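Local atomic coordinates of 2',5'-phosphodiesterase 12 (Homo sapiens, PDB entry 4Z0V), a protein that belongs to the endonuclease/exonuclease/phosphatase family, joining a DNase I-like fold to a smaller N-terminal domain built largely of beta strands. Residues R127-N132 and Y173-I178; E169-N174 and P194-F199. All blocks are in the same frame, centred on the assembly; numbering follows the deposited sequence.

Interaction 1: residues R127-N132 and Y173-I178; sequences RTVSYN and YNADVI
Arg127 to Val129 pair with Val177 and Ile178 as adjacent parallel strands of a beta-alpha-beta crossover, whose connection includes helix 159-172. Two bridges, Thr128 with Val177 and Val129 with Ile178, fix the register. Both use the bond from Val129 N to Val177 O, 2.9 Å, and the same oxygen receives a CA-H contact from Thr128. Arg127 O takes two donors as the incoming chain turns into its strand: Asp176 N at 2.8 Å, on a lone pair in the carbonyl plane, and Val177 N, somewhat longer and tilted from that plane. Asp176 returns the grip, its OD2 accepting from Arg127 N at 2.8 Å in a nearly straight bond (168° at the hydrogen) that arrives from above the carboxylate plane. The same carboxylate forms salt bridges to Lys221 and Arg218, so its charge is probably well compensated.

With CG anti to the backbone N (chi1 179°) and a bend at chi3, the Arg127 chain runs over Ala175 to the carbonyls of Tyr173 and Asn174, where NH1 bonds Tyr173 O at 3.1 Å and, more obliquely, Asn174 O at 3.3 Å, while NE forms a salt bridge to Asp436. Among the apolar groups, Val129 CG2 presses on Ala175 CB at 3.6 Å and approaches the Tyr173 ring at CD2; Val129 CB lies beside Ile178 CG2.

Val129 and Ile178 face Leu170 of helix 159-172, whereas Thr128 faces Ile323 and Cys325 of strand 322-327. Across strand 125-132 from this pairing, strand 433-439 continues the sheet antiparallel.

Interaction 2: residues E169-N174 and P194-F199; sequences ELTGYN and PALEAF
Thr171 and Phe199 meet by a CH-pi contact between the C-terminal ends of helices 159-172 and 185-198. Thr171 CB stands 3.6 Å from the centroid of the Phe199 ring and 8° off its normal, squarely over one face, while its methyl CG2 reaches Phe199 CD1 at 3.4 Å. The chi1 of Thr171, 62°, sets OG1 between the backbone N and the carbonyl carbon, where it bonds Gln167 O one turn back; CG2 is thereby left to face the other helix.

Apolar contacts extend the interface. Thr171 CG2 lies 4.0 Å from Leu196 CD2 and 4.1 Å from Ala195 CB, and Leu196 CD2 also meets Leu170 CB at 4.1 Å.

Polar linkage passes through a water, which donates to Asn174 OD1 at 2.9 Å and, weakly, to Phe199 O at 3.4 Å. Within 169-174, Tyr173 OH gives a 2.6 Å hydrogen bond to Glu169 OE1 on the anti side of the carboxylate.

Because the two segments share no direct hydrogen bond, the fit rests on shape: a beta-branched side chain set against an aromatic face, with the threonine hydroxyl satisfied by its own helix.

Interactions 1 and 2 form one continuous buried cluster, with centres about 10 Å apart, and share Tyr173 and Asn174, where helix 159-172 gives way to the chain leading into strand 177-184. That strand runs into helix 185-198. Both helices pack on the face of the sheet that carries Val129 and Ile178: Leu170 CD2 lies 4.1 Å from Val129 CG1 and equally far from Tyr131 CD2; Leu196 CD2 is 4.1 Å from Ile178 CD1. A probable hydrogen bond, Tyr131 OH to Glu169 OE2 at 2.8 Å, adds a polar tie. At the far end of strand 125-132, Asn132 ND2 is hydrogen-bonded to Glu182 OE2 and Asp327 OD2, a carboxylate-rich end, probably the active-site end of this DNase I-like fold.

Interaction 1: residues R127-N132 and Y173-I178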
# COMPACT_ATOMS: atom_id res chain seq x y z
N ARG A 127 9.06 1.50 -10.49
CA ARG A 127 8.64 0.26 -9.84
C ARG A 127 7.39 0.60 -9.00
O ARG A 127 7.45 1.40 -8.07
CB ARG A 127 9.74 -0.34 -8.96
CG ARG A 127 9.28 -1.62 -8.27
CD ARG A 127 10.42 -2.40 -7.68
NE ARG A 127 11.25 -2.98 -8.75
CZ ARG A 127 12.56 -3.16 -8.69
NH1 ARG A 127 13.24 -2.81 -7.60
NH2 ARG A 127 13.21 -3.67 -9.73
N THR A 128 6.28 -0.09 -9.29
CA THR A 128 4.98 0.24 -8.68
C THR A 128 4.44 -0.96 -7.92
O THR A 128 4.59 -2.10 -8.37
CB THR A 128 4.02 0.68 -9.81
OG1 THR A 128 4.62 1.76 -10.52
CG2 THR A 128 2.68 1.16 -9.27
N VAL A 129 3.92 -0.69 -6.70
CA VAL A 129 3.36 -1.74 -5.84
C VAL A 129 1.91 -1.39 -5.54
O VAL A 129 1.61 -0.22 -5.28
CB VAL A 129 4.16 -1.82 -4.50
CG1 VAL A 129 3.50 -2.82 -3.51
CG2 VAL A 129 5.64 -2.19 -4.74
N SER A 130 1.03 -2.39 -5.49
CA SER A 130 -0.35 -2.20 -4.99
C SER A 130 -0.60 -3.31 -4.02
O SER A 130 -0.39 -4.49 -4.36
CB SER A 130 -1.40 -2.17 -6.11
OG SER A 130 -2.68 -1.91 -5.54
N TYR A 131 -1.02 -2.96 -2.78
CA TYR A 131 -1.14 -4.02 -1.77
C TYR A 131 -2.18 -3.70 -0.71
O TYR A 131 -2.08 -2.66 -0.07
CB TYR A 131 0.25 -4.12 -1.09
CG TYR A 131 0.56 -5.30 -0.18
CD1 TYR A 131 -0.24 -6.45 -0.19
CD2 TYR A 131 1.73 -5.32 0.59
CE1 TYR A 131 0.13 -7.58 0.54
CE2 TYR A 131 2.09 -6.44 1.34
CZ TYR A 131 1.30 -7.58 1.30
OH TYR A 131 1.68 -8.70 2.00
N ASN A 132 -3.14 -4.61 -0.50
CA ASN A 132 -4.12 -4.48 0.57
C ASN A 132 -3.46 -5.22 1.73
O ASN A 132 -3.25 -6.43 1.64
CB ASN A 132 -5.50 -5.05 0.15
CG ASN A 132 -6.50 -5.08 1.29
OD1 ASN A 132 -6.14 -5.33 2.45
ND2 ASN A 132 -7.80 -4.84 0.99
N TYR A 173 11.17 -4.48 -1.76
CA TYR A 173 10.77 -4.24 -3.15
C TYR A 173 11.53 -3.10 -3.79
O TYR A 173 11.51 -2.98 -5.01
CB TYR A 173 9.27 -4.01 -3.29
CG TYR A 173 8.43 -5.24 -3.06
CD1 TYR A 173 8.86 -6.51 -3.47
CD2 TYR A 173 7.21 -5.16 -2.39
CE1 TYR A 173 8.08 -7.65 -3.27
CE2 TYR A 173 6.45 -6.30 -2.13
CZ TYR A 173 6.89 -7.54 -2.57
OH TYR A 173 6.10 -8.65 -2.36
N ASN A 174 12.21 -2.23 -2.98
CA ASN A 174 12.98 -1.09 -3.53
C ASN A 174 12.14 -0.38 -4.61
O ASN A 174 12.57 -0.21 -5.75
CB ASN A 174 14.33 -1.63 -4.10
CG ASN A 174 15.26 -2.07 -2.99
OD1 ASN A 174 15.53 -1.32 -2.05
ND2 ASN A 174 15.78 -3.30 -3.09
N ALA A 175 10.91 -0.02 -4.24
CA ALA A 175 9.91 0.51 -5.14
C ALA A 175 9.93 2.03 -5.21
O ALA A 175 10.59 2.68 -4.39
CB ALA A 175 8.53 0.02 -4.70
N ASP A 176 9.22 2.58 -6.20
CA ASP A 176 9.15 4.02 -6.44
C ASP A 176 7.81 4.59 -6.09
O ASP A 176 7.72 5.77 -5.73
CB ASP A 176 9.48 4.33 -7.91
CG ASP A 176 10.85 3.78 -8.30
OD1 ASP A 176 11.77 3.78 -7.43
OD2 ASP A 176 10.99 3.29 -9.43
N VAL A 177 6.75 3.82 -6.31
CA VAL A 177 5.37 4.21 -6.03
C VAL A 177 4.73 3.04 -5.34
O VAL A 177 4.73 1.93 -5.88
CB VAL A 177 4.60 4.62 -7.33
CG1 VAL A 177 3.10 4.86 -7.05
CG2 VAL A 177 5.24 5.86 -7.97
N ILE A 178 4.20 3.27 -4.13
CA ILE A 178 3.59 2.19 -3.35
C ILE A 178 2.21 2.61 -2.96
O ILE A 178 2.06 3.63 -2.26
CB ILE A 178 4.41 1.79 -2.10
CG1 ILE A 178 5.86 1.34 -2.49
CG2 ILE A 178 3.68 0.66 -1.37
CD1 ILE A 178 6.76 1.11 -1.22

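Interaction 2: residues E169-N174 and P194-F199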
# COMPACT_ATOMS: atom_id res chain seq x y z
N GLU A 169 8.92 -6.80 3.62
CA GLU A 169 8.38 -6.99 2.28
C GLU A 169 8.47 -5.71 1.44
O GLU A 169 9.04 -5.72 0.35
CB GLU A 169 6.92 -7.46 2.35
CG GLU A 169 6.38 -7.66 0.94
CD GLU A 169 5.02 -8.31 0.89
OE1 GLU A 169 4.53 -8.53 -0.24
OE2 GLU A 169 4.45 -8.58 1.97
N LEU A 170 7.87 -4.63 1.93
CA LEU A 170 7.84 -3.39 1.18
C LEU A 170 9.19 -2.78 1.00
O LEU A 170 9.50 -2.39 -0.12
CB LEU A 170 6.88 -2.38 1.84
CG LEU A 170 5.41 -2.78 1.75
CD1 LEU A 170 4.53 -1.73 2.44
CD2 LEU A 170 4.98 -2.92 0.26
N THR A 171 10.03 -2.73 2.04
CA THR A 171 11.36 -2.13 1.86
C THR A 171 12.22 -2.96 0.91
O THR A 171 12.98 -2.38 0.13
CB THR A 171 12.06 -1.92 3.20
OG1 THR A 171 12.26 -3.19 3.84
CG2 THR A 171 11.27 -0.93 4.13
N GLY A 172 12.02 -4.27 0.93
CA GLY A 172 12.71 -5.20 0.04
C GLY A 172 12.37 -5.05 -1.43
O GLY A 172 13.18 -5.43 -2.28
N TYR A 173 11.17 -4.48 -1.76
CA TYR A 173 10.77 -4.24 -3.15
C TYR A 173 11.53 -3.10 -3.79
O TYR A 173 11.51 -2.98 -5.01
CB TYR A 173 9.27 -4.01 -3.29
CG TYR A 173 8.43 -5.24 -3.06
CD1 TYR A 173 8.86 -6.51 -3.47
CD2 TYR A 173 7.21 -5.16 -2.39
CE1 TYR A 173 8.08 -7.65 -3.27
CE2 TYR A 173 6.45 -6.30 -2.13
CZ TYR A 173 6.89 -7.54 -2.57
OH TYR A 173 6.10 -8.65 -2.36
N ASN A 174 12.21 -2.23 -2.98
CA ASN A 174 12.98 -1.09 -3.53
C ASN A 174 12.14 -0.38 -4.61
O ASN A 174 12.57 -0.21 -5.75
CB ASN A 174 14.33 -1.63 -4.10
CG ASN A 174 15.26 -2.07 -2.99
OD1 ASN A 174 15.53 -1.32 -2.05
ND2 ASN A 174 15.78 -3.30 -3.09
N PRO A 194 8.00 5.23 9.40
CA PRO A 194 9.41 5.04 9.79
C PRO A 194 10.19 4.09 8.88
O PRO A 194 11.34 4.39 8.55
CB PRO A 194 9.30 4.46 11.21
CG PRO A 194 7.96 4.97 11.71
CD PRO A 194 7.09 4.85 10.50
N ALA A 195 9.58 2.97 8.44
CA ALA A 195 10.30 2.05 7.58
C ALA A 195 10.55 2.65 6.21
O ALA A 195 11.68 2.63 5.70
CB ALA A 195 9.51 0.75 7.43
N LEU A 196 9.51 3.17 5.60
CA LEU A 196 9.64 3.63 4.22
C LEU A 196 10.42 4.93 4.13
O LEU A 196 11.18 5.11 3.16
CB LEU A 196 8.26 3.71 3.55
CG LEU A 196 7.54 2.35 3.40
CD1 LEU A 196 6.19 2.51 2.72
CD2 LEU A 196 8.36 1.37 2.52
N GLU A 197 10.33 5.82 5.14
CA GLU A 197 11.17 7.01 5.02
C GLU A 197 12.68 6.65 5.13
O GLU A 197 13.50 7.26 4.46
CB GLU A 197 10.76 8.12 5.99
CG GLU A 197 11.11 8.00 7.44
CD GLU A 197 10.67 9.22 8.25
OE1 GLU A 197 11.05 9.29 9.43
OE2 GLU A 197 9.99 10.12 7.69
N ALA A 198 13.02 5.62 5.93
CA ALA A 198 14.41 5.16 6.08
C ALA A 198 14.99 4.66 4.74
O ALA A 198 16.21 4.73 4.51
CB ALA A 198 14.47 4.05 7.12
N PHE A 199 14.10 4.17 3.87
CA PHE A 199 14.48 3.66 2.56
C PHE A 199 14.22 4.68 1.44
O PHE A 199 14.31 4.32 0.27
CB PHE A 199 13.76 2.31 2.28
CG PHE A 199 14.39 1.16 3.05
CD1 PHE A 199 14.10 0.96 4.39
CD2 PHE A 199 15.32 0.32 2.43
CE1 PHE A 199 14.68 -0.10 5.10
CE2 PHE A 199 15.91 -0.74 3.13
CZ PHE A 199 15.58 -0.95 4.47
O HOH W 1 14.98 1.39 -1.31